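Long-range contacts in Non-structural protein 9 (Avian infectious bronchitis virus, PDB 5C94), which binds RNA and forms a homodimer, probably serving within the coronavirus replicase machinery: residues A[14-19]-A[31-36]; A[55-60]-A[67-72]; A[75-80]-A[88-93]. All coordinates share one frame; numbering follows the deposited sequence.

Contact 1 of 3, residues A[14-19]-A[31-36]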
# COMPACT_ATOMS: atom_id res chain seq x y z
N VAL A 14 0.29 -0.14 9.13
CA VAL A 14 0.29 1.30 8.91
C VAL A 14 -0.34 1.90 10.14
O VAL A 14 -1.46 1.57 10.50
CB VAL A 14 -0.50 1.72 7.65
CG1 VAL A 14 -0.62 3.24 7.59
CG2 VAL A 14 0.14 1.16 6.38
N LYS A 15 0.39 2.78 10.81
CA LYS A 15 -0.12 3.45 11.99
C LYS A 15 -0.17 4.96 11.78
O LYS A 15 0.39 5.50 10.83
CB LYS A 15 0.74 3.11 13.20
CG LYS A 15 0.54 1.69 13.74
CD LYS A 15 1.59 1.38 14.78
CE LYS A 15 1.21 0.21 15.66
NZ LYS A 15 2.28 -0.02 16.66
N THR A 16 -0.83 5.62 12.72
CA THR A 16 -1.17 7.03 12.62
C THR A 16 -0.82 7.73 13.92
O THR A 16 -1.05 7.18 14.99
CB THR A 16 -2.67 7.18 12.26
OG1 THR A 16 -2.79 7.33 10.85
CG2 THR A 16 -3.32 8.32 12.94
N LYS A 17 -0.22 8.92 13.84
CA LYS A 17 -0.04 9.76 15.03
C LYS A 17 0.08 11.23 14.62
O LYS A 17 0.34 11.54 13.46
CB LYS A 17 1.19 9.31 15.86
CG LYS A 17 2.55 9.75 15.30
CD LYS A 17 3.73 9.11 16.04
CE LYS A 17 5.02 9.16 15.20
NZ LYS A 17 6.19 8.39 15.78
N ALA A 18 -0.15 12.14 15.57
CA ALA A 18 -0.02 13.55 15.25
C ALA A 18 1.44 13.90 15.08
O ALA A 18 2.32 13.25 15.64
CB ALA A 18 -0.64 14.43 16.33
N CYS A 19 1.67 14.94 14.28
CA CYS A 19 2.99 15.54 14.14
C CYS A 19 2.76 16.98 13.78
O CYS A 19 1.62 17.43 13.74
CB CYS A 19 3.82 14.85 13.07
SG CYS A 19 3.15 15.05 11.39
N GLU A 31 -0.33 21.46 12.92
CA GLU A 31 -0.56 20.10 13.41
C GLU A 31 -1.10 19.27 12.27
O GLU A 31 -2.00 19.71 11.56
CB GLU A 31 -1.54 20.06 14.59
CG GLU A 31 -1.61 18.69 15.29
CD GLU A 31 -2.55 18.69 16.48
OE1 GLU A 31 -2.33 19.51 17.41
OE2 GLU A 31 -3.49 17.88 16.50
N SER A 32 -0.51 18.10 12.07
CA SER A 32 -0.88 17.25 10.97
C SER A 32 -0.86 15.81 11.44
O SER A 32 -0.50 15.52 12.57
CB SER A 32 0.07 17.43 9.78
OG SER A 32 0.36 18.80 9.56
N LYS A 33 -1.26 14.93 10.54
CA LYS A 33 -1.35 13.50 10.78
C LYS A 33 -0.25 12.80 9.98
O LYS A 33 -0.15 12.98 8.76
CB LYS A 33 -2.73 13.00 10.37
CG LYS A 33 -3.11 11.61 10.86
CD LYS A 33 -4.11 11.00 9.89
CE LYS A 33 -5.27 10.34 10.60
NZ LYS A 33 -6.05 11.37 11.33
N CYS A 34 0.60 12.01 10.64
CA CYS A 34 1.59 11.25 9.88
C CYS A 34 1.30 9.74 9.85
O CYS A 34 0.68 9.19 10.75
CB CYS A 34 3.01 11.52 10.41
SG CYS A 34 3.57 10.54 11.79
N TYR A 35 1.72 9.10 8.77
CA TYR A 35 1.53 7.67 8.58
C TYR A 35 2.90 7.01 8.70
O TYR A 35 3.88 7.47 8.10
CB TYR A 35 0.89 7.37 7.22
CG TYR A 35 -0.55 7.81 7.13
CD1 TYR A 35 -0.89 9.17 7.10
CD2 TYR A 35 -1.58 6.88 7.07
CE1 TYR A 35 -2.22 9.58 7.03
CE2 TYR A 35 -2.91 7.27 6.99
CZ TYR A 35 -3.23 8.62 6.98
OH TYR A 35 -4.55 9.01 6.91
N TYR A 36 2.97 5.94 9.48
CA TYR A 36 4.22 5.22 9.58
C TYR A 36 4.03 3.71 9.61
O TYR A 36 3.00 3.17 10.05
CB TYR A 36 5.02 5.69 10.79
CG TYR A 36 4.39 5.50 12.15
CD1 TYR A 36 3.39 6.35 12.60
CD2 TYR A 36 4.84 4.50 13.02
CE1 TYR A 36 2.81 6.20 13.86
CE2 TYR A 36 4.27 4.34 14.28
CZ TYR A 36 3.26 5.19 14.70
OH TYR A 36 2.68 5.05 15.95
O HOH W 1 0.01 5.66 16.88
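The ring of Y36 lies between two lysines of the neighbouring strand, K15 on one face and K17 on the other. K15 puts its CB over the ring, 3.8 Å from the centroid of Y36, in a CH-pi contact. K17 runs its extended chain out across the opposite face, at about a right angle to the Y36 side chain, so that K17 NZ stands 4.5 Å from the Y36 centroid and only 12° off the ring normal, a cation-pi pair. This depends on K17 CG sitting between the backbone N and the carbonyl carbon (chi1 78°), which lifts the chain steeply from the strand toward Y36. K17 CG also rests 3.7 Å from C34 SG. Further along the same face the packing becomes buried: C19 SG presses on C34 CB at 3.7 Å, with S32 beside them.

The backbones form the first beta hairpin, strands 12-22 and 30-39, of the small barrel typical of coronavirus nsp9, which is related to the OB fold. K15 with Y36, K17 with C34 and C19 with S32 are hydrogen-bonded pairs, each linked by two N-H...O=C bonds, while the strands twist to 147° between their directions.

The other face is split. V14 CG1 meets the edge of the Y35 ring 3.8 Å from Y35 CD2, and T16 OG1 lies over a face of that ring near its rim; helix 99-109 covers V14 and Y35. Beyond them the side is loose and exposed: T16 CG2 merely rubs against K33 CE at 3.7 Å, and A18 offers just a methyl. Y36 OH, at the tip of its ring, shares a water with T16 O, to which the water donates at 2.6 Å, so solvent ties the phenol back to the partner strand.

Contact 2 of 3, residues A[55-60]-A[67-72]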
# COMPACT_ATOMS: atom_id res chain seq x y z
N LEU A 55 2.67 22.85 2.64
CA LEU A 55 3.67 22.33 3.55
C LEU A 55 4.91 21.84 2.81
O LEU A 55 4.81 21.35 1.68
CB LEU A 55 3.08 21.20 4.39
CG LEU A 55 1.80 21.60 5.14
CD1 LEU A 55 1.27 20.41 5.89
CD2 LEU A 55 2.07 22.77 6.08
N LYS A 56 6.07 22.00 3.43
CA LYS A 56 7.32 21.57 2.85
C LYS A 56 8.18 20.72 3.75
O LYS A 56 9.06 20.08 3.30
CB LYS A 56 8.21 22.75 2.51
CG LYS A 56 7.82 23.64 1.36
CD LYS A 56 7.27 22.87 0.19
CE LYS A 56 7.74 23.42 -1.12
NZ LYS A 56 8.77 22.55 -1.75
N VAL A 57 7.92 20.76 5.03
CA VAL A 57 8.79 20.11 6.03
C VAL A 57 7.89 19.50 7.12
O VAL A 57 6.87 20.10 7.51
CB VAL A 57 9.84 21.07 6.69
CG1 VAL A 57 10.62 20.40 7.81
CG2 VAL A 57 10.82 21.61 5.65
N ALA A 58 8.24 18.32 7.60
CA ALA A 58 7.49 17.74 8.71
C ALA A 58 8.42 17.50 9.88
O ALA A 58 9.65 17.43 9.71
CB ALA A 58 6.81 16.45 8.31
N SER A 59 7.84 17.37 11.07
CA SER A 59 8.65 17.14 12.26
C SER A 59 7.99 16.20 13.26
O SER A 59 6.77 16.21 13.46
CB SER A 59 8.98 18.47 12.94
OG SER A 59 10.03 18.30 13.86
N PHE A 60 8.82 15.39 13.89
CA PHE A 60 8.36 14.39 14.84
C PHE A 60 9.53 13.80 15.62
O PHE A 60 10.71 14.10 15.35
CB PHE A 60 7.58 13.30 14.12
CG PHE A 60 8.27 12.78 12.89
CD1 PHE A 60 9.33 11.89 13.00
CD2 PHE A 60 7.85 13.18 11.62
CE1 PHE A 60 9.98 11.41 11.86
CE2 PHE A 60 8.49 12.71 10.47
CZ PHE A 60 9.56 11.82 10.59
N GLN A 67 13.90 14.96 18.42
CA GLN A 67 13.17 15.79 17.44
C GLN A 67 13.88 15.93 16.09
O GLN A 67 14.96 16.52 16.00
CB GLN A 67 12.91 17.20 18.01
CG GLN A 67 11.91 18.03 17.16
CD GLN A 67 10.45 17.63 17.40
OE1 GLN A 67 10.12 17.08 18.45
NE2 GLN A 67 9.59 17.88 16.42
N ILE A 68 13.26 15.41 15.03
CA ILE A 68 13.88 15.52 13.71
C ILE A 68 12.98 16.22 12.70
O ILE A 68 11.78 16.39 12.93
CB ILE A 68 14.27 14.15 13.14
CG1 ILE A 68 13.02 13.36 12.75
CG2 ILE A 68 15.12 13.35 14.14
CD1 ILE A 68 13.31 12.34 11.67
N TYR A 69 13.59 16.62 11.59
CA TYR A 69 12.88 17.27 10.49
C TYR A 69 13.11 16.50 9.18
O TYR A 69 14.20 15.99 8.92
CB TYR A 69 13.32 18.73 10.38
CG TYR A 69 12.94 19.52 11.62
CD1 TYR A 69 13.73 19.50 12.78
CD2 TYR A 69 11.75 20.26 11.66
CE1 TYR A 69 13.37 20.20 13.92
CE2 TYR A 69 11.39 20.97 12.80
CZ TYR A 69 12.19 20.93 13.93
OH TYR A 69 11.81 21.63 15.05
N VAL A 70 12.05 16.37 8.39
CA VAL A 70 12.12 15.71 7.08
C VAL A 70 11.47 16.58 5.99
O VAL A 70 10.49 17.29 6.23
CB VAL A 70 11.44 14.32 7.09
CG1 VAL A 70 12.10 13.40 8.10
CG2 VAL A 70 9.95 14.44 7.40
N ASP A 71 12.05 16.51 4.80
CA ASP A 71 11.50 17.18 3.62
C ASP A 71 10.30 16.42 3.06
O ASP A 71 10.20 15.20 3.20
CB ASP A 71 12.59 17.33 2.55
CG ASP A 71 13.68 18.33 2.94
OD1 ASP A 71 13.41 19.27 3.73
OD2 ASP A 71 14.83 18.16 2.49
N LEU A 72 9.41 17.15 2.41
CA LEU A 72 8.22 16.56 1.81
C LEU A 72 8.26 16.66 0.27
O LEU A 72 8.67 17.68 -0.27
CB LEU A 72 6.96 17.27 2.34
CG LEU A 72 6.80 17.28 3.86
CD1 LEU A 72 5.58 18.08 4.27
CD2 LEU A 72 6.71 15.84 4.37
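S59 OG is gripped by two residues of the partner strand. It donates to I68 O at 2.8 Å and accepts from Q67 NE2 at 2.6 Å, this second bond bent to 148° at the hydrogen. The hydroxyl reaches both because S59 OG points anti to its own backbone N (chi1 -165°), out over the adjoining strand. I68 O takes a second donor as well: F60 N, at 3.3 Å, approaches from the opposite face of the carbonyl plane to S59 OG, so one buried serine and one backbone amide share a single oxygen. In the same position S59 OG sits over a face of the Y69 ring, 3.2 Å from Y69 CE2, while V57 CG1 touches that ring at its edge.

Around this centre runs the regular antiparallel ladder. A58 with V70 and F60 with I68 are hydrogen-bonded pairs, and the ladder is prolonged by L72 N to K56 O, where the amide stands above the carbonyl plane and the bond is bent.

On the face opposite S59 the contact turns apolar. The F60 ring leans across the partner strand, its CE1 3.5 Å from I68 CD1 and its CE2 3.8 Å from V70 CG2. A58 CB touches V70 CG2, and L72 closes this end with one methyl on A58 CB, 4.0 Å from L72 CD2, and the other against the backbone N of V57.

The hairpin of strands 57-61 and 67-71 forms one margin of the sheet. Strand 57-61 joins strand 12-22 through a classic beta bulge, K56 and V57 both facing G22, while L55, A58 and F60 turn their side chains onto strand 42-50.

Contact 3 of 3, residues A[75-80]-A[88-93]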
# COMPACT_ATOMS: atom_id res chain seq x y z
N PRO A 75 2.49 17.52 -2.69
CA PRO A 75 1.36 16.71 -2.21
C PRO A 75 0.45 16.16 -3.33
O PRO A 75 0.29 16.83 -4.35
CB PRO A 75 0.59 17.71 -1.35
CG PRO A 75 0.79 19.02 -2.08
CD PRO A 75 2.24 18.97 -2.53
N CYS A 76 -0.09 14.95 -3.13
CA CYS A 76 -1.25 14.42 -3.87
C CYS A 76 -2.48 15.03 -3.23
O CYS A 76 -2.44 15.31 -2.03
CB CYS A 76 -1.41 12.92 -3.70
SG CYS A 76 0.02 11.91 -3.72
N LYS A 77 -3.59 15.16 -3.94
CA LYS A 77 -4.80 15.49 -3.20
C LYS A 77 -5.88 14.43 -3.34
O LYS A 77 -5.96 13.74 -4.34
CB LYS A 77 -5.32 16.87 -3.61
CG LYS A 77 -5.19 17.21 -5.03
CD LYS A 77 -5.85 18.55 -5.29
CE LYS A 77 -5.83 18.89 -6.77
NZ LYS A 77 -4.44 18.90 -7.32
N PHE A 78 -6.70 14.29 -2.30
CA PHE A 78 -7.78 13.31 -2.29
C PHE A 78 -9.03 13.91 -1.66
O PHE A 78 -8.94 14.82 -0.83
CB PHE A 78 -7.39 12.06 -1.50
CG PHE A 78 -6.21 11.31 -2.05
CD1 PHE A 78 -6.35 10.48 -3.16
CD2 PHE A 78 -4.98 11.38 -1.43
CE1 PHE A 78 -5.27 9.75 -3.66
CE2 PHE A 78 -3.89 10.67 -1.92
CZ PHE A 78 -4.04 9.85 -3.03
N GLY A 79 -10.19 13.39 -2.03
CA GLY A 79 -11.38 13.59 -1.22
C GLY A 79 -11.52 12.40 -0.28
O GLY A 79 -11.64 11.26 -0.74
N MET A 80 -11.49 12.64 1.03
CA MET A 80 -11.56 11.53 1.98
C MET A 80 -12.81 11.57 2.84
O MET A 80 -13.25 12.64 3.26
CB MET A 80 -10.33 11.52 2.88
CG MET A 80 -9.05 11.42 2.11
SD MET A 80 -7.68 11.00 3.18
CE MET A 80 -6.34 11.22 2.01
N VAL A 88 -11.32 17.62 1.34
CA VAL A 88 -10.10 17.65 0.56
C VAL A 88 -8.91 17.49 1.50
O VAL A 88 -8.74 18.28 2.42
CB VAL A 88 -9.96 18.94 -0.24
CG1 VAL A 88 -8.59 18.99 -0.88
CG2 VAL A 88 -11.04 19.03 -1.31
N VAL A 89 -8.11 16.46 1.27
CA VAL A 89 -6.94 16.17 2.08
C VAL A 89 -5.69 16.12 1.20
O VAL A 89 -5.70 15.52 0.13
CB VAL A 89 -7.09 14.83 2.83
CG1 VAL A 89 -5.84 14.53 3.66
CG2 VAL A 89 -8.34 14.85 3.72
N TYR A 90 -4.63 16.79 1.64
CA TYR A 90 -3.35 16.80 0.94
C TYR A 90 -2.42 15.78 1.56
O TYR A 90 -2.21 15.76 2.78
CB TYR A 90 -2.73 18.20 0.98
CG TYR A 90 -3.59 19.18 0.22
CD1 TYR A 90 -3.46 19.33 -1.15
CD2 TYR A 90 -4.60 19.89 0.87
CE1 TYR A 90 -4.27 20.20 -1.87
CE2 TYR A 90 -5.43 20.76 0.15
CZ TYR A 90 -5.25 20.91 -1.21
OH TYR A 90 -6.05 21.77 -1.93
N LEU A 91 -1.88 14.90 0.73
CA LEU A 91 -1.05 13.80 1.22
C LEU A 91 0.36 14.01 0.69
O LEU A 91 0.59 14.08 -0.53
CB LEU A 91 -1.64 12.46 0.79
CG LEU A 91 -1.04 11.10 1.17
CD1 LEU A 91 -0.01 10.70 0.17
CD2 LEU A 91 -0.45 11.06 2.55
N TYR A 92 1.30 14.14 1.62
CA TYR A 92 2.70 14.39 1.31
C TYR A 92 3.52 13.19 1.71
O TYR A 92 3.56 12.85 2.90
CB TYR A 92 3.26 15.60 2.06
CG TYR A 92 2.53 16.91 1.98
CD1 TYR A 92 1.35 17.14 2.70
CD2 TYR A 92 3.06 17.96 1.24
CE1 TYR A 92 0.71 18.36 2.64
CE2 TYR A 92 2.44 19.17 1.18
CZ TYR A 92 1.27 19.38 1.87
OH TYR A 92 0.70 20.62 1.79
N PHE A 93 4.20 12.57 0.77
CA PHE A 93 5.16 11.55 1.14
C PHE A 93 6.44 12.24 1.53
O PHE A 93 6.74 13.34 1.06
CB PHE A 93 5.41 10.55 0.01
CG PHE A 93 4.23 9.68 -0.28
CD1 PHE A 93 3.87 8.67 0.60
CD2 PHE A 93 3.48 9.88 -1.43
CE1 PHE A 93 2.78 7.86 0.33
CE2 PHE A 93 2.39 9.08 -1.71
CZ PHE A 93 2.03 8.06 -0.83
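Y92 carries CG anti to its carbonyl carbon (chi1 -52°), which swings the ring back along the sheet until P75 lies flat against it. P75 CB is 3.6 Å from the Y92 centroid and close to the ring normal, a CH-pi contact, with CG and CD of P75 continuing past the rim beside Y92 CE2. At the far end M80 stays extended past CG (chi2 -166°), and its thioether crosses the V89 side chain at about a right angle, finishing with M80 CE 3.7 Å from V89 CG1.

Between these ends the other aromatics pack less squarely. The F78 ring turns its edge to L91, CE2 lying 4.0 Å from L91 CB. C76 SG stands 4.1 Å from L91 CD1 and also approaches the F93 ring obliquely, a cysteine sulfur-aromatic contact. K77 CB and the Y90 ring run alongside each other on the opposite face of the hairpin, 3.9 Å between K77 CB and Y90 CE1. Two hydrogen-bonded pairs, C76 with L91 and F78 with V89, hold the antiparallel ladder together, each with bonds in both directions.

This hairpin of strands 76-82 and 85-93 continues the barrel-like sheet: strand 42-50 flanks 85-93, and strand 113-115 bonds to 76-82 at G79. Y92 OH is held by N52 O and L55 N. Helix 99-109 covers F78 and F93, and on that same face the second subunit reaches in: its P2, probably part of a leftover tag sequence, packs on C76 and F93, and its M10 on F78.

From the N terminus, the chain first closes contact 1, a hairpin whose return strand 30-39 leads on into strand 42-50. Contact 2 then closes the short loop between 57-61 and 67-71, and contact 3 the turn between 76-82 and 85-93. The three follow in series, with none enclosing or crossing another. In the sheet they are differently spaced: strands 12-22 and 57-61 are neighbours, so C19 CB of contact 1 packs on S59 O of contact 2, whereas strand 42-50 separates contacts 1 and 3. Contacts 2 and 3, about 17 Å apart between centres, still touch where L72 packs on Y92, so the end of the 67-72 segment meets the hairpin of contact 3.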